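Local coordinates for HK97 Family Phage Portal Protein (Corynebacterium diphtheriae, PDB 3KDR), which probably forms the ring-shaped portal through which phage DNA enters and leaves the capsid, at residues L71-R83 against M117-T131. Numbering follows the deposited sequence.
Sequences LLFNGVACWALDR and MEVCIFVGIHGGLLT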
ATOM      1  N   LEU C  71      44.155  -9.832 -10.261  1.00 16.86           N
ATOM      2  CA  LEU C  71      43.351 -10.676 -11.110  1.00 17.53           C
ATOM      3  C   LEU C  71      42.072  -9.996 -11.453  1.00 17.27           C
ATOM      4  O   LEU C  71      41.635 -10.032 -12.562  1.00 18.14           O
ATOM      5  CB  LEU C  71      43.042 -11.974 -10.381  1.00 17.54           C
ATOM      6  CG  LEU C  71      43.831 -13.210 -10.773  1.00 18.31           C
ATOM      7  CD1 LEU C  71      45.051 -12.935 -11.627  1.00 19.32           C
ATOM      8  CD2 LEU C  71      44.195 -13.900  -9.509  1.00 18.17           C
ATOM      9  N   LEU C  72      41.454  -9.402 -10.463  1.00 16.91           N
ATOM     10  CA  LEU C  72      40.162  -8.775 -10.616  1.00 16.43           C
ATOM     11  C   LEU C  72      40.142  -7.622 -11.595  1.00 15.85           C
ATOM     12  O   LEU C  72      39.290  -7.562 -12.451  1.00 15.04           O
ATOM     13  CB  LEU C  72      39.843  -8.227  -9.270  1.00 16.67           C
ATOM     14  CG  LEU C  72      38.465  -7.785  -8.879  1.00 18.28           C
ATOM     15  CD1 LEU C  72      37.456  -8.874  -9.077  1.00 19.41           C
ATOM     16  CD2 LEU C  72      38.590  -7.476  -7.413  1.00 18.73           C
ATOM     17  N   PHE C  73      41.077  -6.690 -11.407  1.00 15.36           N
ATOM     18  CA  PHE C  73      41.221  -5.516 -12.244  1.00 14.93           C
ATOM     19  C   PHE C  73      41.965  -5.696 -13.522  1.00 15.74           C
ATOM     20  O   PHE C  73      41.582  -5.107 -14.523  1.00 15.98           O
ATOM     21  CB  PHE C  73      41.928  -4.434 -11.470  1.00 14.71           C
ATOM     22  CG  PHE C  73      41.083  -3.838 -10.433  1.00 14.06           C
ATOM     23  CD1 PHE C  73      40.144  -2.895 -10.771  1.00 11.97           C
ATOM     24  CD2 PHE C  73      41.167  -4.249  -9.132  1.00 14.62           C
ATOM     25  CE1 PHE C  73      39.334  -2.354  -9.842  1.00 10.42           C
ATOM     26  CE2 PHE C  73      40.341  -3.686  -8.187  1.00 14.15           C
ATOM     27  CZ  PHE C  73      39.431  -2.728  -8.553  1.00 11.27           C
ATOM     28  N   ASN C  74      43.055  -6.461 -13.502  1.00 16.43           N
ATOM     29  CA  ASN C  74      43.904  -6.577 -14.683  1.00 16.02           C
ATOM     30  C   ASN C  74      43.879  -7.921 -15.363  1.00 16.26           C
ATOM     31  O   ASN C  74      44.362  -8.065 -16.445  1.00 16.22           O
ATOM     32  CB  ASN C  74      45.293  -6.207 -14.293  1.00 15.88           C
ATOM     33  CG  ASN C  74      45.461  -4.758 -14.243  1.00 16.87           C
ATOM     34  OD1 ASN C  74      45.662  -4.141 -15.270  1.00 15.46           O
ATOM     35  ND2 ASN C  74      45.337  -4.170 -13.052  1.00 19.11           N
ATOM     36  N   GLY C  75      43.311  -8.928 -14.743  1.00 16.95           N
ATOM     37  CA  GLY C  75      43.174 -10.213 -15.443  1.00 17.30           C
ATOM     38  C   GLY C  75      44.347 -11.171 -15.297  1.00 17.40           C
ATOM     39  O   GLY C  75      44.258 -12.320 -15.747  1.00 17.36           O
ATOM     40  N   VAL C  76      45.426 -10.712 -14.669  1.00 17.14           N
ATOM     41  CA  VAL C  76      46.616 -11.517 -14.510  1.00 17.16           C
ATOM     42  C   VAL C  76      47.324 -11.087 -13.274  1.00 17.25           C
ATOM     43  O   VAL C  76      47.069  -9.986 -12.808  1.00 17.13           O
ATOM     44  CB  VAL C  76      47.574 -11.268 -15.633  1.00 17.07           C
ATOM     45  CG1 VAL C  76      47.099 -11.938 -16.850  1.00 17.54           C
ATOM     46  CG2 VAL C  76      47.695  -9.791 -15.830  1.00 16.59           C
ATOM     47  N   ALA C  77      48.218 -11.937 -12.760  1.00 17.07           N
ATOM     48  CA  ALA C  77      49.056 -11.578 -11.598  1.00 17.16           C
ATOM     49  C   ALA C  77      50.328 -12.331 -11.715  1.00 17.52           C
ATOM     50  O   ALA C  77      50.338 -13.355 -12.356  1.00 18.20           O
ATOM     51  CB  ALA C  77      48.385 -11.922 -10.307  1.00 15.89           C
ATOM     52  N   CYS C  78      51.399 -11.819 -11.105  1.00 18.22           N
ATOM     53  CA  CYS C  78      52.680 -12.558 -10.985  1.00 17.88           C
ATOM     54  C   CYS C  78      53.204 -12.654  -9.581  1.00 17.75           C
ATOM     55  O   CYS C  78      53.179 -11.676  -8.817  1.00 16.89           O
ATOM     56  CB  CYS C  78      53.753 -11.854 -11.766  1.00 17.97           C
ATOM     57  SG  CYS C  78      55.051 -12.878 -12.365  1.00 18.85           S
ATOM     58  N   TRP C  79      53.707 -13.831  -9.251  1.00 18.37           N
ATOM     59  CA  TRP C  79      54.530 -14.023  -8.052  1.00 18.73           C
ATOM     60  C   TRP C  79      55.925 -14.222  -8.558  1.00 18.94           C
ATOM     61  O   TRP C  79      56.111 -14.900  -9.564  1.00 19.72           O
ATOM     62  CB  TRP C  79      54.107 -15.289  -7.297  1.00 18.81           C
ATOM     63  CG  TRP C  79      52.851 -15.174  -6.579  1.00 17.96           C
ATOM     64  CD1 TRP C  79      51.996 -14.122  -6.577  1.00 18.21           C
ATOM     65  CD2 TRP C  79      52.289 -16.143  -5.738  1.00 17.90           C
ATOM     66  NE1 TRP C  79      50.940 -14.367  -5.767  1.00 16.81           N
ATOM     67  CE2 TRP C  79      51.083 -15.616  -5.244  1.00 16.29           C
ATOM     68  CE3 TRP C  79      52.699 -17.398  -5.315  1.00 17.90           C
ATOM     69  CZ2 TRP C  79      50.272 -16.306  -4.391  1.00 16.70           C
ATOM     70  CZ3 TRP C  79      51.871 -18.092  -4.460  1.00 18.21           C
ATOM     71  CH2 TRP C  79      50.678 -17.540  -4.004  1.00 17.66           C
ATOM     72  N   ALA C  80      56.903 -13.644  -7.879  1.00 19.28           N
ATOM     73  CA  ALA C  80      58.311 -13.919  -8.189  1.00 19.42           C
ATOM     74  C   ALA C  80      58.797 -14.938  -7.201  1.00 19.48           C
ATOM     75  O   ALA C  80      58.835 -14.664  -6.019  1.00 20.39           O
ATOM     76  CB  ALA C  80      59.129 -12.690  -8.097  1.00 18.52           C
ATOM     77  N   LEU C  81      59.167 -16.106  -7.681  1.00 19.68           N
ATOM     78  CA  LEU C  81      59.481 -17.188  -6.797  1.00 20.55           C
ATOM     79  C   LEU C  81      60.931 -17.140  -6.358  1.00 21.68           C
ATOM     80  O   LEU C  81      61.812 -16.819  -7.174  1.00 22.52           O
ATOM     81  CB  LEU C  81      59.249 -18.514  -7.478  1.00 20.10           C
ATOM     82  CG  LEU C  81      57.950 -18.658  -8.239  1.00 20.22           C
ATOM     83  CD1 LEU C  81      57.993 -20.009  -8.826  1.00 18.89           C
ATOM     84  CD2 LEU C  81      56.731 -18.515  -7.350  1.00 16.81           C
ATOM     85  N   ASP C  82      61.156 -17.485  -5.080  1.00 22.00           N
ATOM     86  CA  ASP C  82      62.466 -17.763  -4.533  1.00 22.27           C
ATOM     87  C   ASP C  82      62.748 -19.244  -4.626  1.00 22.83           C
ATOM     88  O   ASP C  82      62.342 -20.016  -3.754  1.00 23.95           O
ATOM     89  CB  ASP C  82      62.487 -17.390  -3.067  1.00 22.00           C
ATOM     90  CG  ASP C  82      63.842 -17.662  -2.387  1.00 24.23           C
ATOM     91  OD1 ASP C  82      64.837 -18.143  -3.013  1.00 25.87           O
ATOM     92  OD2 ASP C  82      63.918 -17.358  -1.179  1.00 25.33           O
ATOM     93  N   ARG C  83      63.457 -19.658  -5.664  1.00 22.92           N
ATOM     94  CA  ARG C  83      63.874 -21.064  -5.766  1.00 22.52           C
ATOM     95  C   ARG C  83      65.301 -21.215  -5.313  1.00 22.09           C
ATOM     96  O   ARG C  83      66.179 -20.453  -5.733  1.00 23.05           O
ATOM     97  CB  ARG C  83      63.768 -21.550  -7.200  1.00 22.35           C
ATOM     98  CG  ARG C  83      62.355 -21.736  -7.632  1.00 22.99           C
ATOM     99  CD  ARG C  83      62.281 -22.533  -8.893  1.00 24.12           C
ATOM    100  NE  ARG C  83      61.208 -23.537  -8.806  1.00 24.45           N
ATOM    101  CZ  ARG C  83      60.019 -23.380  -9.351  1.00 24.43           C
ATOM    102  NH1 ARG C  83      59.716 -22.293 -10.020  1.00 28.80           N
ATOM    103  NH2 ARG C  83      59.124 -24.296  -9.251  1.00 24.54           N
HETATM  104  N   MSE C 117      61.110 -20.154 -14.691  1.00 20.19           N
HETATM  105  CA  MSE C 117      60.917 -20.877 -13.500  1.00 20.90           C
HETATM  106  C   MSE C 117      61.061 -19.996 -12.293  1.00 19.56           C
HETATM  107  O   MSE C 117      60.878 -20.450 -11.186  1.00 19.00           O
HETATM  108  CB  MSE C 117      61.972 -21.927 -13.465  1.00 22.33           C
HETATM  109  CG  MSE C 117      61.616 -23.029 -12.556  1.00 28.95           C
HETATM  110 SE   MSE C 117      60.938 -24.482 -13.570  1.00 43.04          SE
HETATM  111  CE  MSE C 117      62.751 -25.348 -13.918  1.00 32.72           C
ATOM    112  N   GLU C 118      61.440 -18.742 -12.491  1.00 18.48           N
ATOM    113  CA  GLU C 118      61.730 -17.900 -11.368  1.00 18.56           C
ATOM    114  C   GLU C 118      60.457 -17.159 -11.087  1.00 17.30           C
ATOM    115  O   GLU C 118      60.435 -16.240 -10.261  1.00 18.58           O
ATOM    116  CB  GLU C 118      62.846 -16.895 -11.690  1.00 19.62           C
ATOM    117  CG  GLU C 118      64.339 -17.262 -11.357  1.00 24.19           C
ATOM    118  CD  GLU C 118      64.550 -18.282 -10.162  1.00 31.48           C
ATOM    119  OE1 GLU C 118      64.539 -17.885  -8.951  1.00 35.56           O
ATOM    120  OE2 GLU C 118      64.783 -19.495 -10.449  1.00 34.81           O
ATOM    121  N   VAL C 119      59.378 -17.558 -11.745  1.00 14.95           N
ATOM    122  CA  VAL C 119      58.178 -16.753 -11.755  1.00 12.75           C
ATOM    123  C   VAL C 119      56.957 -17.632 -11.790  1.00 11.16           C
ATOM    124  O   VAL C 119      57.013 -18.710 -12.339  1.00 10.77           O
ATOM    125  CB  VAL C 119      58.239 -15.842 -13.018  1.00 12.86           C
ATOM    126  CG1 VAL C 119      57.366 -16.363 -14.118  1.00 10.02           C
ATOM    127  CG2 VAL C 119      57.909 -14.437 -12.673  1.00 12.49           C
ATOM    128  N   CYS C 120      55.848 -17.178 -11.221  1.00 10.07           N
ATOM    129  CA  CYS C 120      54.555 -17.886 -11.395  1.00  9.22           C
ATOM    130  C   CYS C 120      53.431 -16.967 -11.719  1.00  8.33           C
ATOM    131  O   CYS C 120      53.129 -16.091 -10.942  1.00  7.93           O
ATOM    132  CB  CYS C 120      54.169 -18.606 -10.139  1.00  9.98           C
ATOM    133  SG  CYS C 120      52.534 -19.381 -10.126  1.00  9.49           S
ATOM    134  N   ILE C 121      52.810 -17.172 -12.867  1.00  7.71           N
ATOM    135  CA  ILE C 121      51.870 -16.210 -13.380  1.00  7.86           C
ATOM    136  C   ILE C 121      50.505 -16.793 -13.366  1.00  8.21           C
ATOM    137  O   ILE C 121      50.340 -17.879 -13.868  1.00 10.01           O
ATOM    138  CB  ILE C 121      52.197 -15.833 -14.799  1.00  7.80           C
ATOM    139  CG1 ILE C 121      53.378 -14.883 -14.770  1.00  7.03           C
ATOM    140  CG2 ILE C 121      50.967 -15.180 -15.496  1.00  5.90           C
ATOM    141  CD1 ILE C 121      54.025 -14.717 -16.107  1.00  5.84           C
ATOM    142  N   PHE C 122      49.536 -16.040 -12.853  1.00  7.86           N
ATOM    143  CA  PHE C 122      48.175 -16.476 -12.679  1.00  7.35           C
ATOM    144  C   PHE C 122      47.270 -15.802 -13.687  1.00  8.25           C
ATOM    145  O   PHE C 122      47.355 -14.620 -13.878  1.00  7.82           O
ATOM    146  CB  PHE C 122      47.694 -16.019 -11.344  1.00  6.89           C
ATOM    147  CG  PHE C 122      48.403 -16.615 -10.199  1.00  4.83           C
ATOM    148  CD1 PHE C 122      47.908 -17.751  -9.615  1.00  4.64           C
ATOM    149  CD2 PHE C 122      49.508 -16.018  -9.640  1.00  3.16           C
ATOM    150  CE1 PHE C 122      48.498 -18.321  -8.520  1.00  2.00           C
ATOM    151  CE2 PHE C 122      50.112 -16.587  -8.533  1.00  2.00           C
ATOM    152  CZ  PHE C 122      49.599 -17.737  -7.984  1.00  2.00           C
ATOM    153  N   VAL C 123      46.354 -16.553 -14.275  1.00 10.12           N
ATOM    154  CA  VAL C 123      45.376 -16.007 -15.231  1.00 10.79           C
ATOM    155  C   VAL C 123      43.996 -15.978 -14.596  1.00 12.15           C
ATOM    156  O   VAL C 123      43.556 -16.951 -14.030  1.00 13.20           O
ATOM    157  CB  VAL C 123      45.286 -16.892 -16.458  1.00 11.11           C
ATOM    158  CG1 VAL C 123      44.185 -16.467 -17.343  1.00  9.23           C
ATOM    159  CG2 VAL C 123      46.602 -16.901 -17.201  1.00  9.55           C
ATOM    160  N   GLY C 124      43.297 -14.865 -14.702  1.00 13.03           N
ATOM    161  CA  GLY C 124      42.093 -14.689 -13.920  1.00 12.96           C
ATOM    162  C   GLY C 124      40.910 -15.382 -14.508  1.00 13.17           C
ATOM    163  O   GLY C 124      41.066 -16.382 -15.134  1.00 12.69           O
ATOM    164  N   ILE C 125      39.732 -14.801 -14.313  1.00 14.40           N
ATOM    165  CA  ILE C 125      38.490 -15.325 -14.862  1.00 14.97           C
ATOM    166  C   ILE C 125      37.996 -14.541 -16.076  1.00 15.83           C
ATOM    167  O   ILE C 125      37.079 -14.990 -16.778  1.00 17.04           O
ATOM    168  CB  ILE C 125      37.435 -15.380 -13.796  1.00 14.73           C
ATOM    169  CG1 ILE C 125      37.112 -13.982 -13.281  1.00 15.65           C
ATOM    170  CG2 ILE C 125      37.940 -16.204 -12.656  1.00 14.02           C
ATOM    171  CD1 ILE C 125      36.171 -13.976 -12.099  1.00 15.11           C
ATOM    172  N   HIS C 126      38.627 -13.402 -16.340  1.00 16.46           N
ATOM    173  CA  HIS C 126      38.347 -12.600 -17.533  1.00 17.12           C
ATOM    174  C   HIS C 126      39.517 -11.672 -17.737  1.00 17.31           C
ATOM    175  O   HIS C 126      40.569 -11.919 -17.216  1.00 18.69           O
ATOM    176  CB  HIS C 126      37.017 -11.834 -17.406  1.00 17.58           C
ATOM    177  CG  HIS C 126      36.808 -11.152 -16.087  1.00 18.20           C
ATOM    178  ND1 HIS C 126      37.719 -10.278 -15.523  1.00 20.04           N
ATOM    179  CD2 HIS C 126      35.769 -11.207 -15.232  1.00 18.27           C
ATOM    180  CE1 HIS C 126      37.254  -9.838 -14.370  1.00 19.21           C
ATOM    181  NE2 HIS C 126      36.066 -10.377 -14.175  1.00 20.61           N
ATOM    182  N   GLY C 127      39.348 -10.579 -18.440  1.00 17.66           N
ATOM    183  CA  GLY C 127      40.487  -9.772 -18.797  1.00 18.04           C
ATOM    184  C   GLY C 127      40.698  -8.625 -17.865  1.00 18.53           C
ATOM    185  O   GLY C 127      41.501  -7.738 -18.133  1.00 19.17           O
ATOM    186  N   GLY C 128      39.930  -8.589 -16.795  1.00 18.82           N
ATOM    187  CA  GLY C 128      40.063  -7.511 -15.834  1.00 18.89           C
ATOM    188  C   GLY C 128      39.010  -6.449 -16.009  1.00 19.14           C
ATOM    189  O   GLY C 128      38.670  -6.043 -17.135  1.00 19.50           O
ATOM    190  N   LEU C 129      38.502  -5.991 -14.882  1.00 19.03           N
ATOM    191  CA  LEU C 129      37.505  -4.956 -14.870  1.00 19.78           C
ATOM    192  C   LEU C 129      37.989  -3.653 -15.499  1.00 19.36           C
ATOM    193  O   LEU C 129      37.197  -2.863 -15.995  1.00 20.00           O
ATOM    194  CB  LEU C 129      37.113  -4.653 -13.435  1.00 20.29           C
ATOM    195  CG  LEU C 129      36.433  -5.818 -12.754  1.00 20.12           C
ATOM    196  CD1 LEU C 129      36.265  -5.420 -11.339  1.00 19.92           C
ATOM    197  CD2 LEU C 129      35.093  -6.151 -13.427  1.00 18.18           C
ATOM    198  N   LEU C 130      39.281  -3.406 -15.436  1.00 18.44           N
ATOM    199  CA  LEU C 130      39.813  -2.256 -16.114  1.00 17.96           C
ATOM    200  C   LEU C 130      39.659  -2.379 -17.587  1.00 17.73           C
ATOM    201  O   LEU C 130      39.604  -1.398 -18.252  1.00 18.20           O
ATOM    202  CB  LEU C 130      41.274  -2.029 -15.801  1.00 17.57           C
ATOM    203  CG  LEU C 130      41.514  -1.518 -14.389  1.00 17.65           C
ATOM    204  CD1 LEU C 130      42.974  -1.359 -14.202  1.00 15.89           C
ATOM    205  CD2 LEU C 130      40.766  -0.215 -14.084  1.00 16.90           C
ATOM    206  N   THR C 131      39.611  -3.562 -18.145  1.00 17.90           N
ATOM    207  CA  THR C 131      39.220  -3.612 -19.545  1.00 17.71           C
ATOM    208  C   THR C 131      37.683  -3.535 -19.593  1.00 17.58           C
ATOM    209  O   THR C 131      37.102  -2.655 -20.181  1.00 17.37           O
ATOM    210  CB  THR C 131      39.755  -4.880 -20.251  1.00 17.78           C
ATOM    211  OG1 THR C 131      41.130  -4.702 -20.556  1.00 17.27           O
ATOM    212  CG2 THR C 131      39.040  -5.114 -21.516  1.00 16.01           C
TER
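Leu72 O is gripped from several sides. Leu129 N donates to Leu72 O at 3.0 Å, in the carbonyl plane and on a lone pair. Gly128 CA adds a CA-H...O contact, and His126 CE1 meets the same oxygen with the edge of its ring. His126 ND1, next to CE1 in the ring, accepts from Gly128 N at 3.1 Å. This ties the imidazole to the backbone of its own turn, with CE1 facing Leu72 O. One residue on, Leu130 N donates to Phe73 O at 3.0 Å. Gly128 is the N-cap of helix 129-132. Carbonyls near the end of helix 60-74 thus accept the first two amides of that helix. The Leu130 side chain lies at the edge of the Phe73 ring.

Beyond Gly75, which has positive phi, strands 76-83 and 119-123 pair antiparallel. Strand 76-83 is central in a three-stranded sheet, with 89-95 on its other side. Ala77 with Phe122 and Trp79 with Cys120 are hydrogen-bonded pairs. Trp79 N to Cys120 O measures 2.9 Å and is almost straight (179°).

On the face carrying Ala77 and Trp79, Phe122 turns its edge to the face of the five-membered ring of Trp79 in a T-shaped stack, Phe122 CE2 lying 3.6 Å from Trp79 CE2, planes at 67°. With CG anti to the carbonyl carbon (chi1 -64°), the Phe122 ring reaches along the sheet to Trp79. Thr67 bonds Trp79 NE1, and Ile266 and Arg269 of helix 247-270 pack on Phe122. On the opposite face, with Val76 and Ala80, Cys78 SG touches Ile121 CG1 at 3.6 Å. Thr56 of a neighbouring subunit packs on Ile121 and Val123.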